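Local coordinates for protein putative glucoamylase (Bacteroides caccae ATCC 43185, PDB 4QT9) that is a putative glucoamylase of the alpha/alpha-toroid type, so probably a glycoside hydrolase, although its substrate is not established, at residues Gly204-Met209 / Arg252-Glu257; Glu245-His250 / Met288-Leu293. One frame throughout, in Å; residues are numbered along the deposited sequence.

Contact 1. Residues Gly204-Met209 / Arg252-Glu257; sequences GYNECM and RYQGTE
Gly204 O accepts from the side chains of Gln254 and Arg252. Gln254 NE2 reaches Gly204 O at 2.9 Å in a nearly straight bond (N-H...O 171°); it stands well above the carbonyl plane, while the oxygen lies in the plane of the glutamine amide. Arg252 NH2 comes from the opposite side, close to the carbonyl plane and tilted slightly from it, in a more bent bond to Gly204 O of 2.8 Å; NE adds a weak one. The oxygen thus sits at the guanidinium edge, and Gln254 NE2 lies 3.3 Å above one face of the Arg252 guanidinium, offset toward its rim. Arg252 NH2 is also held by Gln234. A bend at chi3 (59°) turns the otherwise extended arginine chain back to this carbonyl. With an alanine in place of Gln254 the amide is gone, and Gly204 O would probably lose the straightest of these bonds, keeping the arginine's. Tyr205 bonds to both neighbours of Tyr253, its N to Arg252 O (2.8 Å) and its O to Gln254 N (3.0 Å), as in a parallel bridge, although neither segment is regular strand. In this alpha/alpha-toroid protein the contact joins the loop before helix 209-217 to the loop after strand 247-251. A cis peptide bond precedes Tyr205, and a type II beta turn spans Tyr253 to Thr256. Beyond the polar bonds, the two tyrosine side chains run side by side, pointing the same way, and their rings form an offset edge-to-face pair, the edge of Tyr205 toward the face of Tyr253. Tyr205 OH bonds to Trp263 O, Tyr253 OH to Glu287.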
# COMPACT_ATOMS: atom_id res chain seq x y z
N GLY A 204 16.89 -2.41 1.34
CA GLY A 204 16.09 -1.71 2.35
C GLY A 204 16.81 -0.55 3.01
O GLY A 204 18.02 -0.41 2.83
N TYR A 205 16.12 0.29 3.81
CA TYR A 205 14.68 0.18 4.05
C TYR A 205 13.93 1.12 3.12
O TYR A 205 14.36 2.26 2.90
CB TYR A 205 14.32 0.48 5.54
CG TYR A 205 12.84 0.27 5.82
CD1 TYR A 205 12.34 -1.00 6.11
CD2 TYR A 205 11.93 1.32 5.70
CE1 TYR A 205 10.97 -1.21 6.28
CE2 TYR A 205 10.56 1.11 5.87
CZ TYR A 205 10.08 -0.16 6.14
OH TYR A 205 8.73 -0.34 6.32
N ASN A 206 12.80 0.66 2.60
CA ASN A 206 11.86 1.43 1.77
C ASN A 206 10.51 0.72 1.91
O ASN A 206 10.37 -0.19 2.72
CB ASN A 206 12.35 1.66 0.29
CG ASN A 206 12.58 0.42 -0.52
OD1 ASN A 206 12.00 -0.64 -0.27
ND2 ASN A 206 13.42 0.50 -1.53
N GLU A 207 9.52 1.09 1.13
CA GLU A 207 8.16 0.53 1.21
C GLU A 207 8.04 -0.96 0.75
O GLU A 207 6.94 -1.52 0.84
CB GLU A 207 7.23 1.40 0.34
CG GLU A 207 7.41 1.19 -1.15
CD GLU A 207 8.43 2.05 -1.87
OE1 GLU A 207 9.52 2.28 -1.30
OE2 GLU A 207 8.16 2.45 -3.03
N CYS A 208 9.14 -1.59 0.25
CA CYS A 208 9.09 -2.90 -0.43
C CYS A 208 9.37 -4.14 0.43
O CYS A 208 9.54 -5.19 -0.17
CB CYS A 208 10.03 -2.89 -1.64
SG CYS A 208 9.83 -1.44 -2.71
N MSE A 209 9.38 -4.08 1.79
CA MSE A 209 9.71 -5.26 2.59
C MSE A 209 8.82 -6.51 2.31
O MSE A 209 9.36 -7.60 2.17
CB MSE A 209 9.72 -4.97 4.11
CG MSE A 209 10.33 -6.11 4.94
SE MSE A 209 10.64 -5.53 6.78
CE MSE A 209 8.90 -5.80 7.49
N ARG A 252 18.32 2.17 8.27
CA ARG A 252 18.85 2.99 7.19
C ARG A 252 17.72 3.15 6.16
O ARG A 252 17.30 2.17 5.55
CB ARG A 252 20.08 2.32 6.55
CG ARG A 252 20.51 3.02 5.26
CD ARG A 252 21.36 2.15 4.34
NE ARG A 252 20.69 0.92 3.91
CZ ARG A 252 21.32 -0.08 3.30
NH1 ARG A 252 22.62 0.00 3.04
NH2 ARG A 252 20.66 -1.18 2.96
N TYR A 253 17.22 4.38 5.96
CA TYR A 253 16.18 4.68 4.98
C TYR A 253 16.90 5.01 3.66
O TYR A 253 17.87 5.75 3.65
CB TYR A 253 15.27 5.83 5.48
CG TYR A 253 14.42 5.39 6.65
CD1 TYR A 253 14.95 5.31 7.94
CD2 TYR A 253 13.10 4.99 6.47
CE1 TYR A 253 14.20 4.81 9.01
CE2 TYR A 253 12.34 4.50 7.52
CZ TYR A 253 12.89 4.40 8.79
OH TYR A 253 12.12 3.93 9.83
N GLN A 254 16.44 4.43 2.57
CA GLN A 254 17.10 4.61 1.27
C GLN A 254 17.09 6.05 0.78
O GLN A 254 16.04 6.57 0.44
CB GLN A 254 16.46 3.69 0.22
CG GLN A 254 16.92 2.25 0.38
CD GLN A 254 18.36 2.06 0.00
OE1 GLN A 254 18.85 2.67 -0.95
NE2 GLN A 254 19.07 1.18 0.70
N GLY A 255 18.28 6.67 0.72
CA GLY A 255 18.46 8.03 0.22
C GLY A 255 17.83 9.16 1.02
O GLY A 255 17.59 10.24 0.47
N THR A 256 17.56 8.93 2.33
CA THR A 256 16.91 9.89 3.21
C THR A 256 17.15 9.56 4.70
O THR A 256 17.52 8.42 5.02
CB THR A 256 15.40 9.97 2.88
OG1 THR A 256 14.79 10.94 3.73
CG2 THR A 256 14.68 8.63 2.99
N GLU A 257 16.97 10.56 5.60
CA GLU A 257 17.07 10.34 7.04
C GLU A 257 15.74 9.74 7.54
O GLU A 257 15.72 9.05 8.55
CB GLU A 257 17.41 11.64 7.81
CG GLU A 257 18.86 12.08 7.83
CD GLU A 257 19.24 12.98 9.01
OE1 GLU A 257 19.11 14.23 8.90
OE2 GLU A 257 19.54 12.42 10.09

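Contact 2. Residues Glu245-His250 / Met288-Leu293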
# COMPACT_ATOMS: atom_id res chain seq x y z
N GLU A 245 14.38 14.84 14.13
CA GLU A 245 13.42 15.64 14.91
C GLU A 245 13.45 15.22 16.42
O GLU A 245 12.42 15.23 17.09
CB GLU A 245 11.98 15.50 14.32
CG GLU A 245 11.75 16.00 12.89
CD GLU A 245 11.96 17.48 12.63
OE1 GLU A 245 11.44 18.31 13.42
OE2 GLU A 245 12.64 17.81 11.63
N GLY A 246 14.63 14.83 16.90
CA GLY A 246 14.87 14.38 18.27
C GLY A 246 14.34 12.99 18.57
O GLY A 246 14.32 12.57 19.72
N ILE A 247 13.92 12.24 17.51
CA ILE A 247 13.33 10.90 17.62
C ILE A 247 14.29 9.88 17.03
O ILE A 247 14.87 10.11 15.97
CB ILE A 247 11.91 10.84 16.97
CG1 ILE A 247 10.95 11.82 17.68
CG2 ILE A 247 11.32 9.41 16.98
CD1 ILE A 247 9.89 12.41 16.85
N GLU A 248 14.46 8.77 17.73
CA GLU A 248 15.38 7.72 17.33
C GLU A 248 14.77 6.77 16.28
O GLU A 248 13.72 6.17 16.51
CB GLU A 248 15.82 6.95 18.60
CG GLU A 248 16.72 5.74 18.37
CD GLU A 248 18.15 6.04 17.99
OE1 GLU A 248 18.89 6.63 18.82
OE2 GLU A 248 18.55 5.66 16.86
N LEU A 249 15.46 6.65 15.14
CA LEU A 249 15.11 5.67 14.08
C LEU A 249 16.24 4.61 14.03
O LEU A 249 17.42 4.94 14.16
CB LEU A 249 14.88 6.33 12.72
CG LEU A 249 13.75 7.38 12.63
CD1 LEU A 249 13.76 8.04 11.30
CD2 LEU A 249 12.35 6.75 12.87
N HIS A 250 15.85 3.33 13.93
CA HIS A 250 16.81 2.21 13.97
C HIS A 250 17.39 1.83 12.60
O HIS A 250 18.54 1.39 12.52
CB HIS A 250 16.12 0.97 14.57
CG HIS A 250 17.02 -0.19 14.79
ND1 HIS A 250 18.03 -0.16 15.73
CD2 HIS A 250 17.05 -1.39 14.16
CE1 HIS A 250 18.63 -1.33 15.65
NE2 HIS A 250 18.08 -2.10 14.72
N MSE A 288 8.08 2.01 13.03
CA MSE A 288 7.06 2.66 12.20
C MSE A 288 6.29 3.72 12.98
O MSE A 288 5.87 4.72 12.39
CB MSE A 288 6.12 1.63 11.56
CG MSE A 288 6.83 0.68 10.58
SE MSE A 288 8.30 1.49 9.48
CE MSE A 288 9.61 -0.04 9.65
N ARG A 289 6.11 3.50 14.31
CA ARG A 289 5.47 4.48 15.18
C ARG A 289 6.40 5.70 15.24
O ARG A 289 5.93 6.83 15.11
CB ARG A 289 5.19 3.90 16.57
CG ARG A 289 4.60 4.91 17.57
CD ARG A 289 4.35 4.31 18.93
NE ARG A 289 4.20 5.35 19.95
CZ ARG A 289 3.05 5.93 20.29
NH1 ARG A 289 1.92 5.58 19.68
NH2 ARG A 289 3.02 6.86 21.23
N ASN A 290 7.73 5.47 15.37
CA ASN A 290 8.71 6.55 15.43
C ASN A 290 8.79 7.31 14.13
O ASN A 290 8.93 8.53 14.16
CB ASN A 290 10.08 6.04 15.84
CG ASN A 290 10.17 5.91 17.32
OD1 ASN A 290 9.18 6.12 18.04
ND2 ASN A 290 11.36 5.60 17.81
N LEU A 291 8.66 6.61 12.99
CA LEU A 291 8.68 7.27 11.68
C LEU A 291 7.43 8.18 11.55
O LEU A 291 7.52 9.26 10.97
CB LEU A 291 8.78 6.24 10.54
CG LEU A 291 8.96 6.81 9.14
CD1 LEU A 291 10.28 7.60 9.00
CD2 LEU A 291 8.88 5.72 8.09
N THR A 292 6.30 7.76 12.14
CA THR A 292 5.06 8.54 12.19
C THR A 292 5.31 9.76 13.06
O THR A 292 4.95 10.89 12.68
CB THR A 292 3.86 7.69 12.72
OG1 THR A 292 3.68 6.54 11.91
CG2 THR A 292 2.55 8.46 12.73
N LEU A 293 5.97 9.55 14.22
CA LEU A 293 6.20 10.63 15.16
C LEU A 293 7.17 11.67 14.60
O LEU A 293 6.95 12.86 14.84
CB LEU A 293 6.62 10.12 16.52
CG LEU A 293 5.53 9.35 17.26
CD1 LEU A 293 6.08 8.69 18.51
CD2 LEU A 293 4.35 10.24 17.60
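Strand 247-250 runs across helix 288-293 with N-to-C directions at 137°, the axes approaching to 8.2 Å and the backbones nearest at Leu249 and Asn290. The polar link is one bond: Asn290 ND2 donates to the main-chain Glu248 O at 2.8 Å. The donor lies in the carbonyl plane; the bond is bent at the hydrogen (145°), and the oxygen lies somewhat out of the amide plane. With CG set anti to its own carbonyl carbon (chi1 -83°), Asn290 projects its amide from the helix to the strand. Apolar groups on the strand flank this asparagine. Ile247 CG2 rests 3.7 Å from Asn290 CG and nearly as close to CB, the two side chains meeting at a slant. Ile247 CD1, at the other branch, reaches along the helix to Leu293, 3.6 Å from Leu293 O and 4.0 Å from Leu293 CB. Leu249 slides past Asn290 in the opposite direction; its CD2 lies 3.8 Å from Asn290 CB and also packs on the backbone N of Leu291. Its other methyl, CD1, meets Leu291 CD1 at 4.2 Å, where the two leucine side chains cross at about a right angle. Glu248 sets its CB away from the helix and takes part mainly through its carbonyl. Strand 247-251 is paired antiparallel with strand 239-244 in a two-stranded hairpin; Leu249 also packs on Val244, and this hairpin lies against helix 284-301 of the alpha/alpha-toroid fold, with Glu245 reaching a salt bridge to Arg301 at one end and His250 N bonding to Glu287 at the other.

How the contacts relate
Contacts 1 and 2 lie on the same side of the chain's centre, their own centres 14 Å apart, and their segments alternate along the sequence. Strand 247-251 leads directly from contact 2 into residues 252-257 of contact 1. Helix 284-301 joins them in space: Tyr205 OH packs 3.5 Å from CE of selenomethionine Met288, and Tyr253 CE2 lies 3.7 Å from Leu291 CD2. Glu257 O also approaches Leu249 CD1 at 3.5 Å. Glu287 binds both Tyr253 OH and His250 N, tying the two neighbourhoods together. An acetate ion, probably from crystallisation, sits about 4 Å from the Asn206 side chain, on the contact 1 side, and may mark a pocket.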